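Local coordinates for exported protein (Bacteroides fragilis, PDB 3MSW), which is of unknown function but is probably exported, and folds as a single-layer antiparallel beta-sheet built from beta-hairpin repeats, at residues F8-T13 and V20-Y25; V38-Y43 and S55-N60. All blocks are in the same frame, centred on the assembly; numbering follows the deposited sequence. Where two conformers were deposited one is given.

In the fold
Both contacts are antiparallel strand pairings in one single-layer sheet whose strands follow chain order. Interaction 1 zips the first hairpin, with strand 9-15 on the outer edge of the sheet; interaction 2 zips the next, and its strands have neighbours on both flanks. Their centres lie about 9 Å apart, and the join between them is the pairing of 18-27 with 35-46, where the backbones of Ile24 and Lys39 and of Arg22 and Tyr41 are probably bonded. Both are surface contacts. At the edge, the backbone ladder is joined by a salt bridge and a guanidinium stacked on an imidazole; further in, aromatic rings and aliphatic chains take over, and a lysine and a serine reach across to strand 65-77.

Interaction 1: F8-T13 and V20-Y25; sequences FIHNDT and VCREIY
The carboxylate of Asp12 is held by two nitrogens of Arg22, which meets it side-on in a salt bridge: NE reaches OD1 at 2.7 Å and NH2 reaches OD2 at 2.9 Å. Both oxygens are approached on their syn sides, and the two flat groups lie nearly coplanar, 4° apart. A bend at chi3 (-62°) turns the arginine into this position. One guanidinium face is stacked on the imidazole of His10, planes 9° apart and centres 3.9 Å apart, with Arg22 CD also over the ring in a CH-pi contact. The guanidinium is thus held at edge and face. On the same face of the sheet, Ile24 CD1 packs against His10 CB at 3.6 Å.

The other face carries Asn11, Glu23 and Tyr25, and a water joins Asn11 ND2 to Glu23 OE1. Backbone bonds run along the pairing, Tyr25 N to Ile9 O at 2.8 Å among them. At Thr13 a classic beta bulge sets Val20 and Cys21 against one residue: Val20 N gives Thr13 O a sound bond, Cys21 N a weak one. The strands form the first beta hairpin, 9-15 at the sheet edge and 18-27 pairing onward with 35-46, where Cys21 touches Met40.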
loop_
_atom_site.group_PDB
_atom_site.type_symbol
_atom_site.label_atom_id
_atom_site.label_comp_id
_atom_site.label_asym_id
_atom_site.label_seq_id
_atom_site.Cartn_x
_atom_site.Cartn_y
_atom_site.Cartn_z
ATOM N N PHE A 8 5.165 -5.800 -16.108
ATOM C CA PHE A 8 4.871 -4.413 -15.813
ATOM C C PHE A 8 6.194 -3.667 -15.661
ATOM O O PHE A 8 7.224 -4.277 -15.352
ATOM C CB PHE A 8 4.037 -4.283 -14.517
ATOM C CG PHE A 8 2.692 -4.976 -14.574
ATOM C CD1 PHE A 8 1.612 -4.388 -15.231
ATOM C CD2 PHE A 8 2.507 -6.221 -13.981
ATOM C CE1 PHE A 8 0.375 -5.039 -15.303
ATOM C CE2 PHE A 8 1.257 -6.855 -14.022
ATOM C CZ PHE A 8 0.201 -6.261 -14.686
ATOM N N ILE A 9 6.177 -2.368 -15.938
ATOM C CA ILE A 9 7.335 -1.470 -15.751
ATOM C C ILE A 9 6.783 -0.242 -15.039
ATOM O O ILE A 9 5.612 0.096 -15.233
ATOM C CB ILE A 9 8.030 -1.116 -17.102
ATOM C CG1 ILE A 9 8.724 -2.337 -17.719
ATOM C CG2 ILE A 9 9.033 0.030 -16.961
ATOM C CD1 ILE A 9 9.250 -2.067 -19.139
ATOM N N HIS A 10 7.617 0.448 -14.242
ATOM C CA HIS A 10 7.164 1.655 -13.593
ATOM C C HIS A 10 7.978 2.900 -13.924
ATOM O O HIS A 10 9.091 2.832 -14.467
ATOM C CB HIS A 10 6.970 1.456 -12.074
ATOM C CG HIS A 10 8.237 1.327 -11.280
ATOM N ND1 HIS A 10 8.553 0.149 -10.632
ATOM C CD2 HIS A 10 9.214 2.234 -11.043
ATOM C CE1 HIS A 10 9.705 0.369 -10.006
ATOM N NE2 HIS A 10 10.157 1.603 -10.238
ATOM N N ASN A 11 7.397 4.040 -13.595
ATOM C CA ASN A 11 8.036 5.336 -13.758
ATOM C C ASN A 11 7.797 6.160 -12.504
ATOM O O ASN A 11 6.647 6.495 -12.195
ATOM C CB ASN A 11 7.557 6.049 -15.013
ATOM C CG ASN A 11 8.341 7.308 -15.286
ATOM O OD1 ASN A 11 9.563 7.334 -15.165
ATOM N ND2 ASN A 11 7.646 8.398 -15.567
ATOM N N ASP A 12 8.897 6.483 -11.797
ATOM C CA ASP A 12 8.933 7.256 -10.556
ATOM C C ASP A 12 9.128 8.747 -10.753
ATOM O O ASP A 12 9.954 9.172 -11.566
ATOM C CB ASP A 12 10.052 6.736 -9.634
ATOM C CG ASP A 12 9.753 5.353 -9.053
ATOM O OD1 ASP A 12 8.656 4.830 -9.306
ATOM O OD2 ASP A 12 10.618 4.808 -8.315
ATOM N N THR A 13 8.388 9.543 -9.969
ATOM C CA THR A 13 8.581 10.997 -9.911
ATOM C C THR A 13 9.094 11.299 -8.503
ATOM O O THR A 13 8.437 10.963 -7.518
ATOM C CB THR A 13 7.311 11.769 -10.256
ATOM O OG1 THR A 13 6.820 11.302 -11.513
ATOM C CG2 THR A 13 7.542 13.288 -10.313
ATOM N N VAL A 20 7.251 10.695 -4.877
ATOM C CA VAL A 20 5.909 11.286 -4.738
ATOM C C VAL A 20 4.874 10.619 -5.663
ATOM O O VAL A 20 3.675 10.696 -5.417
ATOM C CB VAL A 20 5.892 12.840 -4.831
ATOM C CG1 VAL A 20 6.679 13.465 -3.676
ATOM C CG2 VAL A 20 6.396 13.340 -6.193
ATOM N N CYS A 21 5.334 9.976 -6.716
ATOM C CA CYS A 21 4.407 9.290 -7.621
ATOM C C CYS A 21 5.076 8.124 -8.264
ATOM O O CYS A 21 6.233 8.222 -8.666
ATOM C CB CYS A 21 3.855 10.259 -8.673
ATOM S SG CYS A 21 2.680 9.494 -9.818
ATOM N N ARG A 22 4.362 7.010 -8.378
ATOM C CA ARG A 22 4.877 5.864 -9.107
ATOM C C ARG A 22 3.766 5.430 -10.049
ATOM O O ARG A 22 2.657 5.123 -9.589
ATOM C CB ARG A 22 5.293 4.687 -8.189
ATOM C CG ARG A 22 5.542 3.394 -9.036
ATOM C CD ARG A 22 6.241 2.331 -8.209
ATOM N NE ARG A 22 7.547 2.831 -7.792
ATOM C CZ ARG A 22 8.357 2.210 -6.949
ATOM N NH1 ARG A 22 8.011 1.044 -6.427
ATOM N NH2 ARG A 22 9.517 2.757 -6.612
ATOM N N GLU A 23 4.059 5.405 -11.356
ATOM C CA GLU A 23 3.065 4.973 -12.346
ATOM C C GLU A 23 3.455 3.620 -12.922
ATOM O O GLU A 23 4.601 3.432 -13.306
ATOM C CB GLU A 23 2.874 6.032 -13.437
ATOM C CG GLU A 23 1.642 5.720 -14.281
ATOM C CD GLU A 23 1.247 6.792 -15.282
ATOM O OE1 GLU A 23 1.642 7.962 -15.083
ATOM O OE2 GLU A 23 0.554 6.461 -16.271
ATOM N N ILE A 24 2.500 2.684 -12.974
ATOM C CA ILE A 24 2.712 1.319 -13.461
ATOM C C ILE A 24 2.133 1.175 -14.832
ATOM O O ILE A 24 0.971 1.520 -15.037
ATOM C CB ILE A 24 2.113 0.256 -12.488
ATOM C CG1 ILE A 24 2.460 0.512 -10.980
ATOM C CG2 ILE A 24 2.378 -1.202 -12.961
ATOM C CD1 ILE A 24 3.850 0.410 -10.591
ATOM N N TYR A 25 2.906 0.568 -15.750
ATOM C CA TYR A 25 2.494 0.333 -17.149
ATOM C C TYR A 25 2.653 -1.092 -17.550
ATOM O O TYR A 25 3.503 -1.790 -17.018
ATOM C CB TYR A 25 3.376 1.126 -18.130
ATOM C CG TYR A 25 3.395 2.623 -17.908
ATOM C CD1 TYR A 25 4.297 3.204 -17.019
ATOM C CD2 TYR A 25 2.546 3.464 -18.620
ATOM C CE1 TYR A 25 4.323 4.582 -16.814
ATOM C CE2 TYR A 25 2.582 4.847 -18.445
ATOM C CZ TYR A 25 3.477 5.401 -17.545
ATOM O OH TYR A 25 3.492 6.754 -17.342
HETATM O O HOH W 1 5.555 8.952 -11.904
HETATM O O HOH W 2 4.655 8.792 -14.942
#

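Interaction 2: V38-Y43 and S55-N60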
loop_
_atom_site.group_PDB
_atom_site.type_symbol
_atom_site.label_atom_id
_atom_site.label_comp_id
_atom_site.label_asym_id
_atom_site.label_seq_id
_atom_site.Cartn_x
_atom_site.Cartn_y
_atom_site.Cartn_z
ATOM N N VAL A 38 -1.720 1.368 -15.956
ATOM C CA VAL A 38 -2.474 0.349 -15.234
ATOM C C VAL A 38 -2.778 0.840 -13.825
ATOM O O VAL A 38 -3.906 0.697 -13.337
ATOM C CB VAL A 38 -1.686 -1.016 -15.226
ATOM C CG1 VAL A 38 -2.310 -2.020 -14.264
ATOM C CG2 VAL A 38 -1.620 -1.623 -16.630
ATOM N N LYS A 39 -1.752 1.391 -13.150
ATOM C CA LYS A 39 -1.880 1.775 -11.761
ATOM C C LYS A 39 -1.045 2.997 -11.496
ATOM O O LYS A 39 -0.061 3.249 -12.201
ATOM C CB LYS A 39 -1.372 0.592 -10.876
ATOM C CG LYS A 39 -2.228 0.259 -9.648
ATOM C CD LYS A 39 -3.564 -0.387 -10.046
ATOM C CE LYS A 39 -3.714 -1.817 -9.594
ATOM N NZ LYS A 39 -5.051 -2.310 -9.962
HETATM N N MSE A 40 -1.459 3.786 -10.509
HETATM C CA MSE A 40 -0.685 4.943 -10.064
HETATM C C MSE A 40 -0.724 5.097 -8.552
HETATM O O MSE A 40 -1.798 5.055 -7.942
HETATM C CB MSE A 40 -1.107 6.222 -10.754
HETATM C CG MSE A 40 -0.204 7.416 -10.349
HETATM SE SE MSE A 40 -0.675 8.818 -11.433
HETATM C CE MSE A 40 -2.484 9.181 -10.713
ATOM N N TYR A 41 0.458 5.297 -7.952
ATOM C CA TYR A 41 0.575 5.521 -6.516
ATOM C C TYR A 41 1.036 6.932 -6.294
ATOM O O TYR A 41 2.006 7.372 -6.922
ATOM C CB TYR A 41 1.585 4.563 -5.873
ATOM C CG TYR A 41 1.407 3.103 -6.229
ATOM C CD1 TYR A 41 0.172 2.477 -6.093
ATOM C CD2 TYR A 41 2.495 2.322 -6.602
ATOM C CE1 TYR A 41 0.012 1.118 -6.372
ATOM C CE2 TYR A 41 2.345 0.963 -6.898
ATOM C CZ TYR A 41 1.101 0.367 -6.781
ATOM O OH TYR A 41 0.940 -0.965 -7.070
ATOM N N LYS A 42 0.349 7.630 -5.395
ATOM C CA LYS A 42 0.685 8.996 -4.986
ATOM C C LYS A 42 1.082 8.954 -3.517
ATOM O O LYS A 42 0.353 8.386 -2.707
ATOM C CB LYS A 42 -0.509 9.946 -5.189
ATOM C CG LYS A 42 -0.930 10.119 -6.655
ATOM C CD LYS A 42 0.009 11.072 -7.399
ATOM C CE LYS A 42 -0.464 11.345 -8.798
ATOM N NZ LYS A 42 0.638 11.806 -9.678
ATOM N N TYR A 43 2.236 9.531 -3.165
ATOM C CA TYR A 43 2.714 9.514 -1.780
ATOM C C TYR A 43 2.684 10.883 -1.130
ATOM O O TYR A 43 3.152 11.856 -1.709
ATOM C CB TYR A 43 4.130 8.929 -1.712
ATOM C CG TYR A 43 4.239 7.572 -2.375
ATOM C CD1 TYR A 43 4.420 7.461 -3.751
ATOM C CD2 TYR A 43 4.261 6.402 -1.617
ATOM C CE1 TYR A 43 4.534 6.222 -4.366
ATOM C CE2 TYR A 43 4.409 5.155 -2.221
ATOM C CZ TYR A 43 4.557 5.071 -3.594
ATOM O OH TYR A 43 4.685 3.847 -4.206
ATOM N N SER A 55 -1.787 6.699 -1.771
ATOM C CA SER A 55 -3.085 6.547 -2.412
ATOM C C SER A 55 -2.861 5.808 -3.720
ATOM O O SER A 55 -1.982 6.183 -4.497
ATOM C CB SER A 55 -3.715 7.917 -2.654
ATOM O OG SER A 55 -3.954 8.541 -1.403
ATOM N N THR A 56 -3.677 4.775 -3.988
ATOM C CA THR A 56 -3.575 3.951 -5.188
ATOM C C THR A 56 -4.763 4.199 -6.128
ATOM O O THR A 56 -5.920 4.232 -5.690
ATOM C CB THR A 56 -3.508 2.467 -4.738
ATOM O OG1 THR A 56 -2.376 2.283 -3.888
ATOM C CG2 THR A 56 -3.442 1.512 -5.873
ATOM N N TYR A 57 -4.470 4.317 -7.430
ATOM C CA TYR A 57 -5.460 4.567 -8.475
ATOM C C TYR A 57 -5.316 3.503 -9.523
ATOM O O TYR A 57 -4.204 3.054 -9.812
ATOM C CB TYR A 57 -5.305 5.981 -9.105
ATOM C CG TYR A 57 -5.406 7.078 -8.069
ATOM C CD1 TYR A 57 -6.637 7.630 -7.731
ATOM C CD2 TYR A 57 -4.283 7.500 -7.359
ATOM C CE1 TYR A 57 -6.755 8.554 -6.695
ATOM C CE2 TYR A 57 -4.384 8.459 -6.349
ATOM C CZ TYR A 57 -5.624 8.976 -6.017
ATOM O OH TYR A 57 -5.735 9.896 -5.008
ATOM N N ALA A 58 -6.455 3.078 -10.078
ATOM C CA ALA A 58 -6.468 2.068 -11.120
ATOM C C ALA A 58 -6.975 2.753 -12.395
ATOM O O ALA A 58 -7.858 3.623 -12.330
ATOM C CB ALA A 58 -7.399 0.928 -10.719
ATOM N N TRP A 59 -6.411 2.373 -13.552
ATOM C CA TRP A 59 -6.849 2.919 -14.835
ATOM C C TRP A 59 -8.188 2.330 -15.216
ATOM O O TRP A 59 -8.321 1.101 -15.336
ATOM C CB TRP A 59 -5.830 2.667 -15.955
ATOM C CG TRP A 59 -6.143 3.441 -17.211
ATOM C CD1 TRP A 59 -6.624 2.937 -18.387
ATOM C CD2 TRP A 59 -6.028 4.862 -17.399
ATOM N NE1 TRP A 59 -6.793 3.953 -19.304
ATOM C CE2 TRP A 59 -6.417 5.143 -18.728
ATOM C CE3 TRP A 59 -5.609 5.926 -16.576
ATOM C CZ2 TRP A 59 -6.389 6.441 -19.262
ATOM C CZ3 TRP A 59 -5.613 7.216 -17.097
ATOM C CH2 TRP A 59 -6.017 7.462 -18.420
ATOM N N ASN A 60 -9.194 3.206 -15.396
ATOM C CA ASN A 60 -10.527 2.768 -15.803
ATOM C C ASN A 60 -10.528 2.763 -17.344
ATOM O O ASN A 60 -10.486 3.825 -17.953
ATOM C CB ASN A 60 -11.632 3.689 -15.235
ATOM C CG ASN A 60 -13.034 3.253 -15.607
ATOM O OD1 ASN A 60 -13.325 2.911 -16.743
ATOM N ND2 ASN A 60 -13.937 3.251 -14.662
HETATM O O HOH W 3 -1.517 10.084 -0.793
#
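Val38 meets the partner strand through its carbonyl: Trp59 N is 3.0 Å from Val38 O, standing well above the carbonyl plane. The CB of Val38 points away from 55-60, and with Lys39 this residue forms a classic beta bulge opposite Ile24 of the preceding strand. Lys39 lays its aliphatic chain across the neighbouring backbone, CG 3.4 Å from Tyr57 O, and bends at chi2 and chi3 to run past Ala58. Its NZ continues over this strand to a salt bridge with Glu69 of 65-77. Met40, a selenomethionine, exchanges two backbone bonds with Tyr57; Tyr57 N lies 2.8 Å from Met40 O, in the carbonyl plane. With CG anti to the backbone N (chi1 -176°) and a turn at chi3, the methyl CE is carried to Tyr57 CD2, 4.2 Å away. Tyr41 and Thr56 lie side by side, pointing the same way; CB of Thr56 sits at the ring edge, and CG2 of Thr56 is 3.5 Å from CE1 of Tyr41. The same ring makes a cation-pi contact with Lys54. Lys42 pairs with Ser55 through two nearly straight backbone bonds. A water links Lys42 O to Ser55 OG, which is also hydrogen-bonded to Arg71. Across the strands the chemistry is thus backbone bonding overlaid with aliphatic and aromatic packing: on one face of the sheet Tyr57 meets Met40 along its CD2 side, and on the other face of the sheet Tyr41 packs beside Thr56. The polar ends of Lys39 and Ser55 find their partners on 65-77, so this hairpin is tied by side chains to the next one as well as within itself.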